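Local structure of endoglucanase (Bacillus akibai, 1UWW) at residues I107-P113 with L163-I169; E102-N108 with T125-D131. The protein hydrolyses internal beta-1,4-glucosidic linkages in cellulose and related beta-glucans, the piece described here being its family 28 carbohydrate-binding module, specific for non-crystalline cellulose. All blocks are in the same frame, centred on the assembly; numbering follows the deposited sequence.

Contacts 1 and 2 lie on opposite edges of one strand, 104-111, within a five-stranded antiparallel sheet. Contact 2 pairs its first half with strand 120-129, an outermost strand of this sheet within the chain; contact 1 pairs its second half with strand 165-173. The centres of the two contacts are about 18 Å apart, and Ile107 and Asn108 belong to both. Along the chain the segments alternate: 102-108 runs into 107-113, then come 125-131 and finally 163-169. Contact 2 therefore closes a local hairpin, whereas contact 1 brings in a strand from much later in the sequence. Together they build three neighbouring strands of the carbohydrate-binding module.

Contact 1: residues I107-P113 with L163-I169; sequences INLVFQP and LRNMMII
Asn165 OD1, which lies 3.3 Å from Gln112 CB, is gripped side-on by Arg164, whose NE (2.8 Å from OD1) and NH2 both reach it from one face of the Asn165 amide. The other half of that amide crosses the contact: Asn165 ND2 gives a straight bond of 3.0 Å to a lone pair of Gln112 OE1 (168° at the hydrogen), although the two amide planes stand 64° apart. Asp75 takes a second bond from ND2, and Gln112 NE2 is held by Tyr118 O, which together should limit rotation of both amides.

Beyond this polar end the strands run antiparallel, with paired backbone bonds at Asn108-Ile169 and Val110-Met167. On the face carrying Leu109, Phe111, Met166 and Ile168, Leu163 CD1 sits over the Phe111 ring, 3.9 Å from its centroid, in a CH-pi contact. Selenomethionine Met166 runs alongside this ring: CB is 3.7 Å from Phe111 CE1, and SE makes an oblique Met-aromatic contact. Leu109 CD1 meets Met166 CG at 3.6 Å. This apolar face turns toward Val89 and Phe91 of strand 88-97 in the second sheet, the buried interior of a two-sheet antiparallel beta-sandwich.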
loop_
_atom_site.group_PDB
_atom_site.type_symbol
_atom_site.label_atom_id
_atom_site.label_comp_id
_atom_site.label_asym_id
_atom_site.label_seq_id
_atom_site.Cartn_x
_atom_site.Cartn_y
_atom_site.Cartn_z
ATOM N N ILE A 107 -5.660 2.976 -2.396
ATOM C CA ILE A 107 -5.311 3.949 -3.424
ATOM C C ILE A 107 -3.785 4.105 -3.465
ATOM O O ILE A 107 -3.159 4.412 -2.430
ATOM C CB ILE A 107 -6.000 5.306 -3.143
ATOM C CG1 ILE A 107 -7.519 5.100 -3.123
ATOM C CG2 ILE A 107 -5.589 6.312 -4.190
ATOM C CD1 ILE A 107 -8.280 6.345 -2.812
ATOM N N ASN A 108 -3.178 3.878 -4.630
ATOM C CA ASN A 108 -1.751 4.049 -4.831
ATOM C C ASN A 108 -1.459 5.038 -5.920
ATOM O O ASN A 108 -2.251 5.282 -6.814
ATOM C CB ASN A 108 -1.095 2.705 -5.170
ATOM C CG ASN A 108 -0.964 1.782 -3.951
ATOM O OD1 ASN A 108 -1.694 0.818 -3.848
ATOM N ND2 ASN A 108 -0.098 2.160 -2.981
ATOM N N LEU A 109 -0.304 5.670 -5.803
ATOM C CA LEU A 109 0.122 6.724 -6.708
ATOM C C LEU A 109 1.463 6.333 -7.311
ATOM O O LEU A 109 2.414 6.028 -6.587
ATOM C CB LEU A 109 0.257 8.011 -5.913
ATOM C CG LEU A 109 0.791 9.246 -6.622
ATOM C CD1 LEU A 109 -0.151 9.730 -7.685
ATOM C CD2 LEU A 109 1.040 10.394 -5.606
ATOM N N VAL A 110 1.542 6.379 -8.630
ATOM C CA VAL A 110 2.699 5.956 -9.405
ATOM C C VAL A 110 3.048 7.049 -10.395
ATOM O O VAL A 110 2.167 7.723 -10.939
ATOM C CB VAL A 110 2.422 4.636 -10.163
ATOM C CG1 VAL A 110 3.586 4.237 -11.081
ATOM C CG2 VAL A 110 2.103 3.540 -9.175
ATOM N N PHE A 111 4.339 7.299 -10.583
ATOM C CA PHE A 111 4.843 8.090 -11.687
ATOM C C PHE A 111 5.739 7.237 -12.554
ATOM O O PHE A 111 6.237 6.193 -12.122
ATOM C CB PHE A 111 5.652 9.299 -11.184
ATOM C CG PHE A 111 4.891 10.204 -10.271
ATOM C CD1 PHE A 111 3.945 11.092 -10.762
ATOM C CD2 PHE A 111 5.107 10.177 -8.911
ATOM C CE1 PHE A 111 3.253 11.926 -9.892
ATOM C CE2 PHE A 111 4.414 11.018 -8.065
ATOM C CZ PHE A 111 3.495 11.869 -8.566
ATOM N N GLN A 112 5.968 7.672 -13.771
ATOM C CA GLN A 112 6.823 6.915 -14.683
ATOM C C GLN A 112 7.969 7.758 -15.288
ATOM O O GLN A 112 8.044 7.929 -16.513
ATOM C CB GLN A 112 5.947 6.298 -15.775
ATOM C CG GLN A 112 4.811 5.438 -15.260
ATOM C CD GLN A 112 4.294 4.512 -16.325
ATOM O OE1 GLN A 112 3.283 4.785 -16.952
ATOM N NE2 GLN A 112 5.013 3.426 -16.559
ATOM N N PRO A 113 8.888 8.234 -14.453
ATOM C CA PRO A 113 10.048 8.999 -14.942
ATOM C C PRO A 113 10.957 8.117 -15.818
ATOM O O PRO A 113 11.412 7.093 -15.341
ATOM C CB PRO A 113 10.802 9.393 -13.666
ATOM C CG PRO A 113 10.298 8.445 -12.607
ATOM C CD PRO A 113 8.933 8.035 -12.998
ATOM N N LEU A 163 8.514 13.556 -14.409
ATOM C CA LEU A 163 7.762 12.382 -14.004
ATOM C C LEU A 163 6.942 11.771 -15.145
ATOM O O LEU A 163 6.528 10.608 -15.037
ATOM C CB LEU A 163 6.870 12.745 -12.810
ATOM C CG LEU A 163 7.635 13.247 -11.576
ATOM C CD1 LEU A 163 6.661 13.782 -10.517
ATOM C CD2 LEU A 163 8.511 12.149 -11.017
ATOM N N ARG A 164 6.702 12.557 -16.212
ATOM C CA ARG A 164 6.027 12.145 -17.445
ATOM C C ARG A 164 4.519 11.933 -17.334
ATOM O O ARG A 164 3.722 12.542 -18.050
ATOM C CB ARG A 164 6.676 10.913 -18.078
ATOM C CG ARG A 164 6.234 10.666 -19.533
ATOM C CD ARG A 164 6.676 9.334 -20.088
ATOM N NE ARG A 164 5.937 8.259 -19.471
ATOM C CZ ARG A 164 5.943 6.996 -19.888
ATOM N NH1 ARG A 164 6.699 6.641 -20.926
ATOM N NH2 ARG A 164 5.209 6.090 -19.273
ATOM N N ASN A 165 4.134 11.028 -16.463
ATOM C CA ASN A 165 2.740 10.770 -16.217
ATOM C C ASN A 165 2.526 10.291 -14.793
ATOM O O ASN A 165 3.421 9.704 -14.177
ATOM C CB ASN A 165 2.134 9.799 -17.267
ATOM C CG ASN A 165 2.723 8.415 -17.218
ATOM O OD1 ASN A 165 3.902 8.223 -17.509
ATOM N ND2 ASN A 165 1.919 7.437 -16.865
HETATM N N MSE A 166 1.313 10.521 -14.310
HETATM C CA MSE A 166 0.881 10.155 -12.990
HETATM C C MSE A 166 -0.287 9.213 -13.131
HETATM O O MSE A 166 -1.260 9.484 -13.843
HETATM C CB MSE A 166 0.441 11.411 -12.259
HETATM C CG MSE A 166 -0.315 11.197 -10.960
HETATM SE SE MSE A 166 -0.642 12.768 -9.928
HETATM C CE MSE A 166 -0.978 14.010 -11.296
HETATM N N MSE A 167 -0.183 8.011 -12.587
HETATM C CA MSE A 167 -1.440 7.187 -12.396
HETATM C C MSE A 167 -1.833 7.006 -10.946
HETATM O O MSE A 167 -0.992 7.025 -10.005
HETATM C CB MSE A 167 -1.348 5.746 -13.022
HETATM C CG MSE A 167 -0.766 5.780 -14.550
HETATM SE SE MSE A 167 0.068 4.167 -15.221
HETATM C CE MSE A 167 -0.969 2.990 -14.125
ATOM N N ILE A 168 -3.125 6.805 -10.809
ATOM C CA ILE A 168 -3.773 6.611 -9.520
ATOM C C ILE A 168 -4.521 5.308 -9.651
ATOM O O ILE A 168 -5.396 5.178 -10.532
ATOM C CB ILE A 168 -4.720 7.777 -9.131
ATOM C CG1 ILE A 168 -3.958 9.106 -9.177
ATOM C CG2 ILE A 168 -5.264 7.542 -7.761
ATOM C CD1 ILE A 168 -4.813 10.295 -8.924
ATOM N N ILE A 169 -4.194 4.355 -8.795
ATOM C CA ILE A 169 -4.737 3.002 -8.832
ATOM C C ILE A 169 -5.672 2.830 -7.672
ATOM O O ILE A 169 -5.303 3.115 -6.530
ATOM C CB ILE A 169 -3.585 1.983 -8.763
ATOM C CG1 ILE A 169 -2.641 2.164 -9.959
ATOM C CG2 ILE A 169 -4.169 0.557 -8.777
ATOM C CD1 ILE A 169 -1.356 1.402 -9.884
#

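Contact 2: residues E102-N108 with T125-D131; sequences EGAMNIN and TYTINFD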
loop_
_atom_site.group_PDB
_atom_site.type_symbol
_atom_site.label_atom_id
_atom_site.label_comp_id
_atom_site.label_asym_id
_atom_site.label_seq_id
_atom_site.Cartn_x
_atom_site.Cartn_y
_atom_site.Cartn_z
ATOM N N GLU A 102 -18.432 -4.301 3.137
ATOM C CA GLU A 102 -17.248 -5.004 3.655
ATOM C C GLU A 102 -16.002 -4.678 2.843
ATOM O O GLU A 102 -16.087 -4.142 1.742
ATOM C CB GLU A 102 -17.484 -6.508 3.665
ATOM C CG GLU A 102 -17.689 -7.128 2.315
ATOM C CD GLU A 102 -18.157 -8.573 2.446
ATOM O OE1 GLU A 102 -18.340 -9.036 3.600
ATOM O OE2 GLU A 102 -18.325 -9.243 1.416
ATOM N N GLY A 103 -14.849 -5.031 3.386
ATOM C CA GLY A 103 -13.581 -4.799 2.759
ATOM C C GLY A 103 -13.132 -3.349 2.769
ATOM O O GLY A 103 -13.538 -2.530 3.585
ATOM N N ALA A 104 -12.249 -3.074 1.824
ATOM C CA ALA A 104 -11.548 -1.806 1.759
ATOM C C ALA A 104 -11.102 -1.554 0.337
ATOM O O ALA A 104 -11.232 -2.426 -0.533
ATOM C CB ALA A 104 -10.358 -1.794 2.749
HETATM N N MSE A 105 -10.575 -0.361 0.113
HETATM C CA MSE A 105 -10.024 0.059 -1.171
HETATM C C MSE A 105 -8.660 0.692 -0.880
HETATM O O MSE A 105 -8.597 1.560 -0.005
HETATM C CB MSE A 105 -10.933 1.101 -1.796
HETATM C CG MSE A 105 -10.439 1.684 -3.117
HETATM SE SE MSE A 105 -11.577 3.104 -3.815
HETATM C CE MSE A 105 -12.621 2.052 -4.473
ATOM N N ASN A 106 -7.620 0.291 -1.613
ATOM C CA ASN A 106 -6.269 0.819 -1.492
ATOM C C ASN A 106 -5.986 1.720 -2.670
ATOM O O ASN A 106 -6.012 1.250 -3.828
ATOM C CB ASN A 106 -5.228 -0.305 -1.468
ATOM C CG ASN A 106 -5.103 -1.003 -0.120
ATOM O OD1 ASN A 106 -4.482 -2.096 -0.034
ATOM N ND2 ASN A 106 -5.629 -0.407 0.909
ATOM N N ILE A 107 -5.660 2.976 -2.396
ATOM C CA ILE A 107 -5.311 3.949 -3.424
ATOM C C ILE A 107 -3.785 4.105 -3.465
ATOM O O ILE A 107 -3.159 4.412 -2.430
ATOM C CB ILE A 107 -6.000 5.306 -3.143
ATOM C CG1 ILE A 107 -7.519 5.100 -3.123
ATOM C CG2 ILE A 107 -5.589 6.312 -4.190
ATOM C CD1 ILE A 107 -8.280 6.345 -2.812
ATOM N N ASN A 108 -3.178 3.878 -4.630
ATOM C CA ASN A 108 -1.751 4.049 -4.831
ATOM C C ASN A 108 -1.459 5.038 -5.920
ATOM O O ASN A 108 -2.251 5.282 -6.814
ATOM C CB ASN A 108 -1.095 2.705 -5.170
ATOM C CG ASN A 108 -0.964 1.782 -3.951
ATOM O OD1 ASN A 108 -1.694 0.818 -3.848
ATOM N ND2 ASN A 108 -0.098 2.160 -2.981
ATOM N N THR A 125 0.437 3.574 1.004
ATOM C CA THR A 125 -0.901 3.392 0.477
ATOM C C THR A 125 -1.943 4.177 1.283
ATOM O O THR A 125 -1.828 4.226 2.513
ATOM C CB THR A 125 -1.162 1.913 0.580
ATOM O OG1 THR A 125 -0.153 1.224 -0.177
ATOM C CG2 THR A 125 -2.507 1.538 -0.037
ATOM N N TYR A 126 -2.925 4.792 0.617
ATOM C CA TYR A 126 -4.071 5.435 1.255
ATOM C C TYR A 126 -5.237 4.455 1.216
ATOM O O TYR A 126 -5.702 4.075 0.149
ATOM C CB TYR A 126 -4.464 6.748 0.544
ATOM C CG TYR A 126 -5.541 7.511 1.272
ATOM C CD1 TYR A 126 -6.875 7.178 1.117
ATOM C CD2 TYR A 126 -5.209 8.508 2.193
ATOM C CE1 TYR A 126 -7.865 7.834 1.802
ATOM C CE2 TYR A 126 -6.196 9.178 2.905
ATOM C CZ TYR A 126 -7.544 8.829 2.687
ATOM O OH TYR A 126 -8.576 9.450 3.358
ATOM N N THR A 127 -5.763 4.086 2.362
ATOM C CA THR A 127 -6.737 3.014 2.462
ATOM C C THR A 127 -8.072 3.555 2.982
ATOM O O THR A 127 -8.107 4.284 3.996
ATOM C CB THR A 127 -6.183 1.900 3.369
ATOM O OG1 THR A 127 -4.986 1.371 2.801
ATOM C CG2 THR A 127 -7.173 0.733 3.502
ATOM N N ILE A 128 -9.150 3.200 2.292
ATOM C CA ILE A 128 -10.510 3.486 2.712
ATOM C C ILE A 128 -11.148 2.193 3.173
ATOM O O ILE A 128 -11.184 1.220 2.426
ATOM C CB ILE A 128 -11.302 4.044 1.521
ATOM C CG1 ILE A 128 -10.730 5.418 1.163
ATOM C CG2 ILE A 128 -12.785 4.145 1.858
ATOM C CD1 ILE A 128 -11.328 6.044 -0.001
ATOM N N ASN A 129 -11.657 2.185 4.389
ATOM C CA ASN A 129 -12.209 0.985 5.009
ATOM C C ASN A 129 -13.738 1.052 4.947
ATOM O O ASN A 129 -14.365 1.901 5.591
ATOM C CB ASN A 129 -11.705 0.897 6.450
ATOM C CG ASN A 129 -11.982 -0.432 7.083
ATOM O OD1 ASN A 129 -12.966 -1.098 6.746
ATOM N ND2 ASN A 129 -11.118 -0.839 7.999
ATOM N N PHE A 130 -14.353 0.167 4.163
ATOM C CA PHE A 130 -15.823 0.210 3.991
ATOM C C PHE A 130 -16.568 -0.190 5.249
ATOM O O PHE A 130 -17.771 0.086 5.381
ATOM C CB PHE A 130 -16.262 -0.619 2.789
ATOM C CG PHE A 130 -15.721 -0.098 1.468
ATOM C CD1 PHE A 130 -16.029 1.197 1.052
ATOM C CD2 PHE A 130 -14.914 -0.847 0.677
ATOM C CE1 PHE A 130 -15.532 1.694 -0.150
ATOM C CE2 PHE A 130 -14.433 -0.355 -0.530
ATOM C CZ PHE A 130 -14.753 0.928 -0.930
ATOM N N ASP A 131 -15.875 -0.791 6.206
ATOM C CA ASP A 131 -16.515 -1.106 7.470
ATOM C C ASP A 131 -16.601 0.094 8.373
ATOM O O ASP A 131 -17.247 0.032 9.431
ATOM C CB ASP A 131 -15.757 -2.214 8.195
ATOM C CG ASP A 131 -15.785 -3.500 7.440
ATOM O OD1 ASP A 131 -16.871 -3.869 6.908
ATOM O OD2 ASP A 131 -14.761 -4.188 7.277
#
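Asn108 reaches over to Thr125 with its amide nitrogen, ND2 lying 3.0 Å from Thr125 OG1 and donating at 159°, with the hydroxyl 16° out of the amide plane. Thr125 OG1 has a further hydrogen-bond partner in Thr125 OG1 of the second subunit. The methyl of the same threonine, CG2, is anti to its backbone N and packs 3.6 Å from Asn106 CB.

The Asn106 and Thr127 side chains run alongside each other from the same face of the hairpin. Asn106 ND2 comes within 2.7 Å of Thr127 OG1, but the angle is too poor for a hydrogen bond; both side chains bond across the subunit boundary, Asn106 OD1 with Thr127 OG1 of the second subunit and Thr127 OG1 with Asn106 ND2 of that subunit. Asn129 ND2 likewise bonds to Asn129 OD1 there, so the face of Ala104, Asn106, Thr127 and Asn129 forms part of the interface with the second subunit.

The face of Met105, Ile107, Tyr126 and Ile128 is largely apolar. With Ile107 CG1 beside the backbone N (chi1 -59°) and the chain extended beyond it, CD1 comes to 4.2 Å from Ile128 CD1. Selenomethionine Met105 offers CB to Phe130 CZ, 3.9 Å away, while Phe93 of the other sheet touches Met105, Ile107 and Ile128. The Phe130 side chain starts toward residues 102-108, with CB 3.4 Å from Gly103 O, the acceptor of its own backbone N. Its CD2 lies 3.7 Å from Glu102 O, a buried carbonyl without a polar partner in the model.

Asn129 OD1 accepts from Asp131 N, two residues on, at 3.0 Å, forming an Asx turn. Four backbone bonds, at Met105-Ile128 and Ile107-Tyr126, join the strands into an antiparallel beta-hairpin, its largely apolar side lining the core of the beta-sandwich.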